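Local coordinates for protein metallo-carboxypeptidase (Pseudomonas aeruginosa, PDB 4A38) that probably acts as a zinc-dependent metallocarboxypeptidase of the M14 family, removing residues from the C-terminal ends of peptides or proteins, at residues L44-F49 against L230-A235; W174-Q179 against F269-G274; G285-P290 against Y319-P324. One frame throughout, in Å; residues are numbered along the deposited sequence.

Contact 1: L44-F49 against L230-A235; sequences LASQHF and LRTNAA. With BZS (L-benzylsuccinic acid), chain D.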
loop_
_atom_site.group_PDB
_atom_site.type_symbol
_atom_site.label_atom_id
_atom_site.label_comp_id
_atom_site.label_asym_id
_atom_site.label_seq_id
_atom_site.Cartn_x
_atom_site.Cartn_y
_atom_site.Cartn_z
ATOM N N LEU A 44 11.449 2.702 -13.701
ATOM C CA LEU A 44 11.538 3.503 -14.931
ATOM C C LEU A 44 12.670 4.532 -14.956
ATOM O O LEU A 44 13.484 4.556 -15.887
ATOM C CB LEU A 44 10.215 4.245 -15.177
ATOM C CG LEU A 44 9.185 3.627 -16.120
ATOM C CD1 LEU A 44 8.010 4.566 -16.282
ATOM C CD2 LEU A 44 9.823 3.385 -17.469
ATOM N N ALA A 45 12.710 5.392 -13.945
ATOM C CA ALA A 45 13.733 6.431 -13.879
ATOM C C ALA A 45 14.471 6.506 -12.544
ATOM O O ALA A 45 14.842 7.586 -12.092
ATOM C CB ALA A 45 13.117 7.796 -14.221
ATOM N N SER A 46 14.664 5.366 -11.895
ATOM C CA SER A 46 15.420 5.340 -10.644
ATOM C C SER A 46 16.017 3.952 -10.484
ATOM O O SER A 46 15.554 2.995 -11.100
ATOM C CB SER A 46 14.545 5.714 -9.432
ATOM O OG SER A 46 13.698 4.657 -9.040
ATOM N N GLN A 47 17.063 3.850 -9.676
ATOM C CA GLN A 47 17.740 2.579 -9.477
ATOM C C GLN A 47 17.026 1.572 -8.575
ATOM O O GLN A 47 17.447 0.418 -8.481
ATOM C CB GLN A 47 19.161 2.839 -8.961
ATOM C CG GLN A 47 19.309 4.106 -8.125
ATOM C CD GLN A 47 19.229 3.855 -6.632
ATOM O OE1 GLN A 47 20.038 3.111 -6.078
ATOM N NE2 GLN A 47 18.263 4.486 -5.972
ATOM N N HIS A 48 15.943 1.991 -7.931
ATOM C CA HIS A 48 15.205 1.102 -7.033
ATOM C C HIS A 48 14.510 -0.069 -7.715
ATOM O O HIS A 48 13.954 0.069 -8.809
ATOM C CB HIS A 48 14.091 1.842 -6.275
ATOM C CG HIS A 48 14.500 3.146 -5.678
ATOM N ND1 HIS A 48 14.368 4.343 -6.347
ATOM C CD2 HIS A 48 14.994 3.449 -4.454
ATOM C CE1 HIS A 48 14.757 5.330 -5.562
ATOM N NE2 HIS A 48 15.141 4.815 -4.407
ATOM N N PHE A 49 14.527 -1.213 -7.036
ATOM C CA PHE A 49 13.812 -2.396 -7.482
ATOM C C PHE A 49 13.695 -3.415 -6.347
ATOM O O PHE A 49 14.511 -3.435 -5.428
ATOM C CB PHE A 49 14.422 -3.024 -8.757
ATOM C CG PHE A 49 15.773 -3.655 -8.574
ATOM C CD1 PHE A 49 15.889 -4.939 -8.058
ATOM C CD2 PHE A 49 16.922 -2.995 -8.984
ATOM C CE1 PHE A 49 17.134 -5.561 -7.958
ATOM C CE2 PHE A 49 18.170 -3.605 -8.890
ATOM C CZ PHE A 49 18.278 -4.890 -8.378
ATOM N N LEU A 230 8.717 -0.012 -8.053
ATOM C CA LEU A 230 8.695 -0.270 -6.621
ATOM C C LEU A 230 8.537 1.021 -5.850
ATOM O O LEU A 230 7.603 1.182 -5.070
ATOM C CB LEU A 230 10.000 -0.916 -6.127
ATOM C CG LEU A 230 10.212 -0.831 -4.596
ATOM C CD1 LEU A 230 9.245 -1.760 -3.867
ATOM C CD2 LEU A 230 11.644 -1.209 -4.228
ATOM N N ARG A 231 9.439 1.957 -6.115
ATOM C CA ARG A 231 9.509 3.196 -5.352
ATOM C C ARG A 231 9.099 4.545 -5.930
ATOM O O ARG A 231 8.503 5.373 -5.230
ATOM C CB ARG A 231 10.949 3.320 -4.848
ATOM C CG ARG A 231 11.182 4.330 -3.750
ATOM C CD ARG A 231 10.740 3.764 -2.416
ATOM N NE ARG A 231 10.927 4.745 -1.363
ATOM C CZ ARG A 231 10.540 4.570 -0.107
ATOM N NH1 ARG A 231 9.940 3.437 0.253
ATOM N NH2 ARG A 231 10.724 5.540 0.781
ATOM N N THR A 232 9.418 4.783 -7.196
ATOM C CA THR A 232 9.169 6.096 -7.772
ATOM C C THR A 232 8.061 6.247 -8.799
ATOM O O THR A 232 7.540 5.256 -9.310
ATOM C CB THR A 232 10.487 6.637 -8.379
ATOM O OG1 THR A 232 11.035 5.668 -9.278
ATOM C CG2 THR A 232 11.506 6.896 -7.279
ATOM N N ASN A 233 7.684 7.500 -9.073
ATOM C CA ASN A 233 6.679 7.766 -10.087
ATOM C C ASN A 233 7.405 7.767 -11.427
ATOM O O ASN A 233 8.609 7.496 -11.483
ATOM C CB ASN A 233 5.937 9.094 -9.831
ATOM C CG ASN A 233 6.798 10.336 -10.043
ATOM O OD1 ASN A 233 8.005 10.266 -10.275
ATOM N ND2 ASN A 233 6.156 11.494 -9.953
ATOM N N ALA A 234 6.687 8.055 -12.505
ATOM C CA ALA A 234 7.291 8.027 -13.834
ATOM C C ALA A 234 8.561 8.864 -13.944
ATOM O O ALA A 234 9.532 8.437 -14.571
ATOM C CB ALA A 234 6.270 8.478 -14.889
ATOM N N ALA A 235 8.556 10.040 -13.321
ATOM C CA ALA A 235 9.703 10.946 -13.382
ATOM C C ALA A 235 10.922 10.474 -12.604
ATOM O O ALA A 235 12.018 11.000 -12.790
ATOM C CB ALA A 235 9.290 12.340 -12.905
HETATM C C1 BZS D . 7.749 3.017 3.352
HETATM C C2 BZS D . 8.294 3.695 4.612
HETATM C CA BZS D . 8.014 5.194 4.537
HETATM C C BZS D . 8.953 5.850 3.522
HETATM C CB BZS D . 8.204 5.860 5.900
HETATM O O1 BZS D . 6.707 2.336 3.455
HETATM O O2 BZS D . 8.365 3.222 2.287
HETATM O O3 BZS D . 10.158 5.528 3.560
HETATM O O4 BZS D . 8.455 6.675 2.725
HETATM O O HOH W 1 10.745 5.723 -12.066
#
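The imidazole of His48 is packed on both faces: Arg231 CG lies over the centre of one, 3.9 Å from the ring centroid of His48 and only 4° off its normal, a CH-pi contact, while NE2 of Gln47 covers the opposite face. Arg231 CB rests on the same side as its CG, 3.7 Å from His48 CG. At the ring edge and in its plane, Ser46 OG is hydrogen-bonded to His48 ND1 at 2.8 Å, which ties down the rotation of the ring. Ser46 OG also lies 2.9 Å from Thr232 OG1, close enough for a hydrogen bond between the two hydroxyls across the contact. A water completes this polar patch, accepting from Ala45 N and Thr232 OG1 and donating to Asn233 O. Beyond the imidazole the Arg231 chain bends at chi2 (79°), carrying the guanidinium away from His48 and into the active site. There its two terminal nitrogens take one carboxylate each of the benzylsuccinate: NH1 of Arg231 bonds to O2 of the inhibitor at 2.6 Å, and NH2 of Arg231 to O3 of the inhibitor at 2.8 Å, the latter nearly straight (166°) and in the guanidinium plane. Asp238 forms a salt bridge with NE. At one end Leu230 CD2 packs on the backbone of Phe49; at the other Ala45 CB sits against the carbonyls of Ala234 and Ala235. Asp43, just before 44-49, accepts the backbone N-H groups of Leu230, Arg231 and Thr232. The contact thus joins two loops of different domains: one between strands 36-39 and 53-57 of the N-terminal beta domain, the other between helices 222-226 and 252-264 of the carboxypeptidase domain.

Contact 2: W174-Q179 against F269-G274; sequences WVIAQQ and FLDIHG. With ZN (zinc ion), chain C; BZS (L-benzylsuccinic acid), chain D.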
loop_
_atom_site.group_PDB
_atom_site.type_symbol
_atom_site.label_atom_id
_atom_site.label_comp_id
_atom_site.label_asym_id
_atom_site.label_seq_id
_atom_site.Cartn_x
_atom_site.Cartn_y
_atom_site.Cartn_z
ATOM N N TRP A 174 -8.658 12.390 6.091
ATOM C CA TRP A 174 -7.959 11.996 4.864
ATOM C C TRP A 174 -7.200 10.670 4.933
ATOM O O TRP A 174 -6.507 10.370 5.912
ATOM C CB TRP A 174 -6.973 13.095 4.432
ATOM C CG TRP A 174 -7.623 14.388 4.026
ATOM C CD1 TRP A 174 -8.307 15.255 4.834
ATOM C CD2 TRP A 174 -7.610 14.977 2.722
ATOM N NE1 TRP A 174 -8.715 16.353 4.112
ATOM C CE2 TRP A 174 -8.300 16.207 2.813
ATOM C CE3 TRP A 174 -7.082 14.587 1.481
ATOM C CZ2 TRP A 174 -8.475 17.055 1.705
ATOM C CZ3 TRP A 174 -7.257 15.427 0.382
ATOM C CH2 TRP A 174 -7.951 16.651 0.505
ATOM N N VAL A 175 -7.322 9.891 3.868
ATOM C CA VAL A 175 -6.662 8.604 3.751
ATOM C C VAL A 175 -6.171 8.457 2.320
ATOM O O VAL A 175 -6.985 8.394 1.407
ATOM C CB VAL A 175 -7.646 7.450 4.019
ATOM C CG1 VAL A 175 -6.920 6.123 3.941
ATOM C CG2 VAL A 175 -8.330 7.637 5.364
ATOM N N ILE A 176 -4.856 8.414 2.112
ATOM C CA ILE A 176 -4.325 8.250 0.763
ATOM C C ILE A 176 -3.441 7.004 0.743
ATOM O O ILE A 176 -2.877 6.608 1.783
ATOM C CB ILE A 176 -3.535 9.505 0.291
ATOM C CG1 ILE A 176 -2.104 9.506 0.841
ATOM C CG2 ILE A 176 -4.291 10.759 0.705
ATOM C CD1 ILE A 176 -2.024 9.316 2.338
ATOM N N ALA A 177 -3.320 6.380 -0.424
ATOM C CA ALA A 177 -2.554 5.153 -0.490
ATOM C C ALA A 177 -1.675 4.889 -1.693
ATOM O O ALA A 177 -1.907 5.384 -2.793
ATOM C CB ALA A 177 -3.501 3.966 -0.300
ATOM N N GLN A 178 -0.647 4.090 -1.434
ATOM C CA GLN A 178 0.314 3.620 -2.427
ATOM C C GLN A 178 1.137 4.663 -3.188
ATOM O O GLN A 178 1.245 4.596 -4.423
ATOM C CB GLN A 178 -0.408 2.675 -3.418
ATOM C CG GLN A 178 0.446 1.509 -3.957
ATOM C CD GLN A 178 -0.400 0.411 -4.598
ATOM O OE1 GLN A 178 -1.510 0.151 -4.158
ATOM N NE2 GLN A 178 0.129 -0.240 -5.634
ATOM N N GLN A 179 1.715 5.619 -2.461
ATOM C CA GLN A 179 2.586 6.616 -3.089
ATOM C C GLN A 179 3.752 5.814 -3.663
ATOM O O GLN A 179 4.382 6.204 -4.644
ATOM C CB GLN A 179 3.136 7.613 -2.065
ATOM C CG GLN A 179 2.123 8.596 -1.505
ATOM C CD GLN A 179 2.785 9.670 -0.673
ATOM O OE1 GLN A 179 3.440 10.571 -1.209
ATOM N NE2 GLN A 179 2.629 9.578 0.651
ATOM N N PHE A 269 -5.055 12.345 9.178
ATOM C CA PHE A 269 -4.379 11.903 7.963
ATOM C C PHE A 269 -3.657 10.564 8.116
ATOM O O PHE A 269 -2.759 10.417 8.951
ATOM C CB PHE A 269 -3.374 12.975 7.515
ATOM C CG PHE A 269 -2.549 12.577 6.321
ATOM C CD1 PHE A 269 -3.115 12.512 5.052
ATOM C CD2 PHE A 269 -1.203 12.249 6.469
ATOM C CE1 PHE A 269 -2.348 12.127 3.947
ATOM C CE2 PHE A 269 -0.433 11.862 5.370
ATOM C CZ PHE A 269 -1.011 11.803 4.109
ATOM N N LEU A 270 -4.055 9.592 7.307
ATOM C CA LEU A 270 -3.421 8.276 7.326
ATOM C C LEU A 270 -2.765 8.048 5.957
ATOM O O LEU A 270 -3.406 8.248 4.922
ATOM C CB LEU A 270 -4.459 7.182 7.599
ATOM C CG LEU A 270 -5.319 7.289 8.866
ATOM C CD1 LEU A 270 -6.142 6.013 9.039
ATOM C CD2 LEU A 270 -4.433 7.493 10.080
ATOM N N ASP A 271 -1.487 7.661 5.952
ATOM C CA ASP A 271 -0.756 7.401 4.712
ATOM C C ASP A 271 -0.501 5.902 4.733
ATOM O O ASP A 271 0.238 5.412 5.579
ATOM C CB ASP A 271 0.559 8.189 4.714
ATOM C CG ASP A 271 1.276 8.151 3.377
ATOM O OD1 ASP A 271 0.662 7.787 2.352
ATOM O OD2 ASP A 271 2.467 8.507 3.353
ATOM N N ILE A 272 -1.136 5.177 3.819
ATOM C CA ILE A 272 -1.027 3.726 3.783
ATOM C C ILE A 272 0.123 3.185 2.937
ATOM O O ILE A 272 0.198 3.431 1.728
ATOM C CB ILE A 272 -2.365 3.096 3.315
ATOM C CG1 ILE A 272 -3.428 3.152 4.429
ATOM C CG2 ILE A 272 -2.155 1.624 3.027
ATOM C CD1 ILE A 272 -3.674 4.477 5.082
ATOM N N HIS A 273 1.016 2.437 3.590
ATOM C CA HIS A 273 2.185 1.861 2.934
ATOM C C HIS A 273 2.321 0.366 3.229
ATOM O O HIS A 273 1.469 -0.242 3.879
ATOM C CB HIS A 273 3.473 2.555 3.405
ATOM C CG HIS A 273 3.559 4.011 3.064
ATOM N ND1 HIS A 273 4.479 4.505 2.162
ATOM C CD2 HIS A 273 2.891 5.086 3.542
ATOM C CE1 HIS A 273 4.372 5.822 2.103
ATOM N NE2 HIS A 273 3.416 6.198 2.930
ATOM N N GLY A 274 3.419 -0.199 2.737
ATOM C CA GLY A 274 3.725 -1.602 2.950
ATOM C C GLY A 274 5.204 -1.683 3.264
ATOM O O GLY A 274 6.006 -0.983 2.639
HETATM ZN ZN ZN C . 6.061 3.125 1.301
HETATM C C1 BZS D . 7.749 3.017 3.352
HETATM C C2 BZS D . 8.294 3.695 4.612
HETATM C CA BZS D . 8.014 5.194 4.537
HETATM C C BZS D . 8.953 5.850 3.522
HETATM C CB BZS D . 8.204 5.860 5.900
HETATM O O1 BZS D . 6.707 2.336 3.455
HETATM O O2 BZS D . 8.365 3.222 2.287
HETATM O O3 BZS D . 10.158 5.528 3.560
HETATM O O4 BZS D . 8.455 6.675 2.725
HETATM O O HOH W 2 1.244 5.895 0.648
#
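Asp271 OD1 is gripped by two donors: NE2 of Gln179, 3.2 Å from OD1 of Asp271 on its syn side, and a water at 2.6 Å from the same OD1 that also donates to Ile272 O and accepts from Gln179 N. The Gln179 amide is held at its other end by Trp243, which bonds to OE1. Asp271 OD2 receives His273 NE2 at 2.5 Å, nearly straight (172°) but arriving from above the carboxylate plane. With CG anti to the backbone N (chi1 -171°), the Asp271 carboxylate lies near Ile176 CD1, which also lies against the Phe269 ring, too close for its exact placement to be trusted. Beneath these side chains, parallel neighbouring strands 171-177 and 268-275 pair centrally in the mixed sheet, for instance through Ile272 N to Ile176 O at 3.0 Å. On the other sheet face, Val175 and Ala177 pack against Ile272. His273 ND1 binds zinc at 2.3 Å, beside His180, Glu183 and both oxygens of one inhibitor carboxylate. Gln179 and the water thus position Asp271, a second-shell carboxylate that fixes the His273 ring and probably makes it a stronger zinc donor.

Contact 3: G285-P290 against Y319-P324; sequences GCEGNP and YPRSAP. With BZS (L-benzylsuccinic acid), chain D.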
loop_
_atom_site.group_PDB
_atom_site.type_symbol
_atom_site.label_atom_id
_atom_site.label_comp_id
_atom_site.label_asym_id
_atom_site.label_seq_id
_atom_site.Cartn_x
_atom_site.Cartn_y
_atom_site.Cartn_z
ATOM N N GLY A 285 4.260 7.344 13.868
ATOM C CA GLY A 285 3.632 8.615 14.182
ATOM C C GLY A 285 4.458 9.830 13.806
ATOM O O GLY A 285 5.351 9.742 12.970
ATOM N N CYS A 286 4.158 10.963 14.434
ATOM C CA CYS A 286 4.853 12.222 14.171
ATOM C C CYS A 286 5.675 12.693 15.369
ATOM O O CYS A 286 5.939 13.887 15.490
ATOM C CB CYS A 286 3.847 13.334 13.835
ATOM S SG CYS A 286 2.883 13.177 12.287
ATOM N N GLU A 287 6.097 11.778 16.240
ATOM C CA GLU A 287 6.834 12.191 17.425
ATOM C C GLU A 287 8.088 13.017 17.167
ATOM O O GLU A 287 8.644 13.599 18.096
ATOM C CB GLU A 287 7.175 10.984 18.309
ATOM C CG GLU A 287 8.361 10.147 17.852
ATOM C CD GLU A 287 8.107 9.432 16.547
ATOM O OE1 GLU A 287 6.931 9.128 16.267
ATOM O OE2 GLU A 287 9.082 9.160 15.812
ATOM N N GLY A 288 8.522 13.090 15.911
ATOM C CA GLY A 288 9.713 13.874 15.603
ATOM C C GLY A 288 9.429 15.287 15.115
ATOM O O GLY A 288 10.357 16.067 14.875
ATOM N N ASN A 289 8.148 15.626 14.972
ATOM C CA ASN A 289 7.736 16.944 14.491
ATOM C C ASN A 289 7.940 18.071 15.482
ATOM O O ASN A 289 7.575 17.949 16.651
ATOM C CB ASN A 289 6.239 16.955 14.145
ATOM C CG ASN A 289 5.929 16.413 12.761
ATOM O OD1 ASN A 289 4.765 16.352 12.373
ATOM N ND2 ASN A 289 6.955 16.029 12.014
ATOM N N PRO A 290 8.525 19.191 15.026
ATOM C CA PRO A 290 8.729 20.335 15.917
ATOM C C PRO A 290 7.358 20.740 16.486
ATOM O O PRO A 290 7.259 21.317 17.568
ATOM C CB PRO A 290 9.295 21.393 14.977
ATOM C CG PRO A 290 10.175 20.574 14.080
ATOM C CD PRO A 290 9.320 19.338 13.792
ATOM N N TYR A 319 9.303 1.002 13.166
ATOM C CA TYR A 319 10.530 1.740 12.876
ATOM C C TYR A 319 11.034 2.430 14.142
ATOM O O TYR A 319 10.245 2.741 15.041
ATOM C CB TYR A 319 10.280 2.814 11.816
ATOM C CG TYR A 319 9.773 2.316 10.479
ATOM C CD1 TYR A 319 10.377 1.233 9.839
ATOM C CD2 TYR A 319 8.724 2.974 9.827
ATOM C CE1 TYR A 319 9.951 0.814 8.576
ATOM C CE2 TYR A 319 8.288 2.564 8.564
ATOM C CZ TYR A 319 8.907 1.485 7.944
ATOM O OH TYR A 319 8.485 1.084 6.691
ATOM N N PRO A 320 12.354 2.680 14.227
ATOM C CA PRO A 320 12.929 3.349 15.398
ATOM C C PRO A 320 12.234 4.710 15.489
ATOM O O PRO A 320 11.936 5.317 14.459
ATOM C CB PRO A 320 14.410 3.485 15.030
ATOM C CG PRO A 320 14.639 2.352 14.057
ATOM C CD PRO A 320 13.394 2.408 13.219
ATOM N N ARG A 321 11.962 5.194 16.694
ATOM C CA ARG A 321 11.296 6.485 16.799
ATOM C C ARG A 321 12.243 7.633 16.505
ATOM O O ARG A 321 13.464 7.501 16.615
ATOM C CB ARG A 321 10.684 6.681 18.187
ATOM C CG ARG A 321 11.690 7.038 19.276
ATOM C CD ARG A 321 10.984 7.227 20.618
ATOM N NE ARG A 321 10.084 6.110 20.873
ATOM C CZ ARG A 321 8.757 6.196 20.863
ATOM N NH1 ARG A 321 8.164 7.358 20.621
ATOM N NH2 ARG A 321 8.026 5.110 21.078
ATOM N N SER A 322 11.665 8.762 16.125
ATOM C CA SER A 322 12.440 9.948 15.827
ATOM C C SER A 322 12.699 10.772 17.084
ATOM O O SER A 322 11.827 10.908 17.942
ATOM C CB SER A 322 11.712 10.806 14.804
ATOM O OG SER A 322 12.308 12.087 14.757
ATOM N N ALA A 323 13.913 11.305 17.197
ATOM C CA ALA A 323 14.271 12.134 18.347
ATOM C C ALA A 323 13.447 13.424 18.252
ATOM O O ALA A 323 13.057 13.822 17.151
ATOM C CB ALA A 323 15.766 12.454 18.318
ATOM N N PRO A 324 13.187 14.097 19.393
ATOM C CA PRO A 324 12.402 15.338 19.392
ATOM C C PRO A 324 12.840 16.325 18.313
ATOM O O PRO A 324 14.031 16.587 18.160
ATOM C CB PRO A 324 12.632 15.895 20.794
ATOM C CG PRO A 324 12.865 14.656 21.620
ATOM C CD PRO A 324 13.775 13.859 20.727
HETATM C C1 BZS D . 7.749 3.017 3.352
HETATM C C2 BZS D . 8.294 3.695 4.612
HETATM C CA BZS D . 8.014 5.194 4.537
HETATM C C BZS D . 8.953 5.850 3.522
HETATM C CB BZS D . 8.204 5.860 5.900
HETATM O O1 BZS D . 6.707 2.336 3.455
HETATM O O2 BZS D . 8.365 3.222 2.287
HETATM O O3 BZS D . 10.158 5.528 3.560
HETATM O O4 BZS D . 8.455 6.675 2.725
#
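Glu287 reaches Ser322 and Arg321 by a folded path. From CB the chain turns back with CG between the backbone N and the carbonyl carbon (chi1 79°), then bends again at chi2. Its CG meets the backbone carbonyl of the opposite loop, 3.5 Å from Ser322 O, and also lies near NH1 of Arg321. CD follows alongside Arg321 CB. At the tip, Glu287 OE2 accepts the backbone N-H of Ser322 at 2.6 Å, a short bond close to straight (169°) that comes in on the anti side of the carboxylate; OE2 also touches Ser322 CB. OE1 of Glu287 stays 4.9 Å from NH1 of Arg321, too far for a salt bridge, and the carboxylate and guanidinium planes stand 74° apart. Next to this, Ser322 OG presses on the bare alpha carbon of Gly288, OG to CA 3.3 Å, while its hydroxyl donates to Ala323 O. The absence of a side chain at Gly288 allows this close approach. Gly288 belongs to a type I turn from Cys286 to Asn289, closed by Asn289 N to Cys286 O at 2.9 Å. At the start of the second loop Tyr319 leads toward the active site, its OH 3.3 Å from C2 of the benzylsuccinate and hydrogen-bonded to Asp275. The contact therefore joins the loops that precede and follow helix 294-310 at the surface. With a backbone N-H on one oxygen and an arginine nearby, the Glu287 carboxylate is probably ionised, and its one hydrogen bond to Ser322 N is the polar link between the two segments.

Overall arrangement
All three contacts touch the bound benzylsuccinate, yet none touches another. Contact 2 lies deepest, its centre about 7 Å from the centre of the chain, and supplies a zinc ligand from the central sheet. Contact 1, about 19 Å from it between centres, brings an arginine from the domain boundary to both carboxylates of the inhibitor, one of which also binds the zinc. Contact 3, about 18 Å from contact 2 and 27 Å from contact 1 between centres, is a surface pairing; Tyr319, at the start of its second loop, reaches the inhibitor, with Glu348, the predicted proton donor or acceptor, close by. Metal, inhibitor carboxylates and the succinate carbon chain are thus approached from three separate parts of the fold.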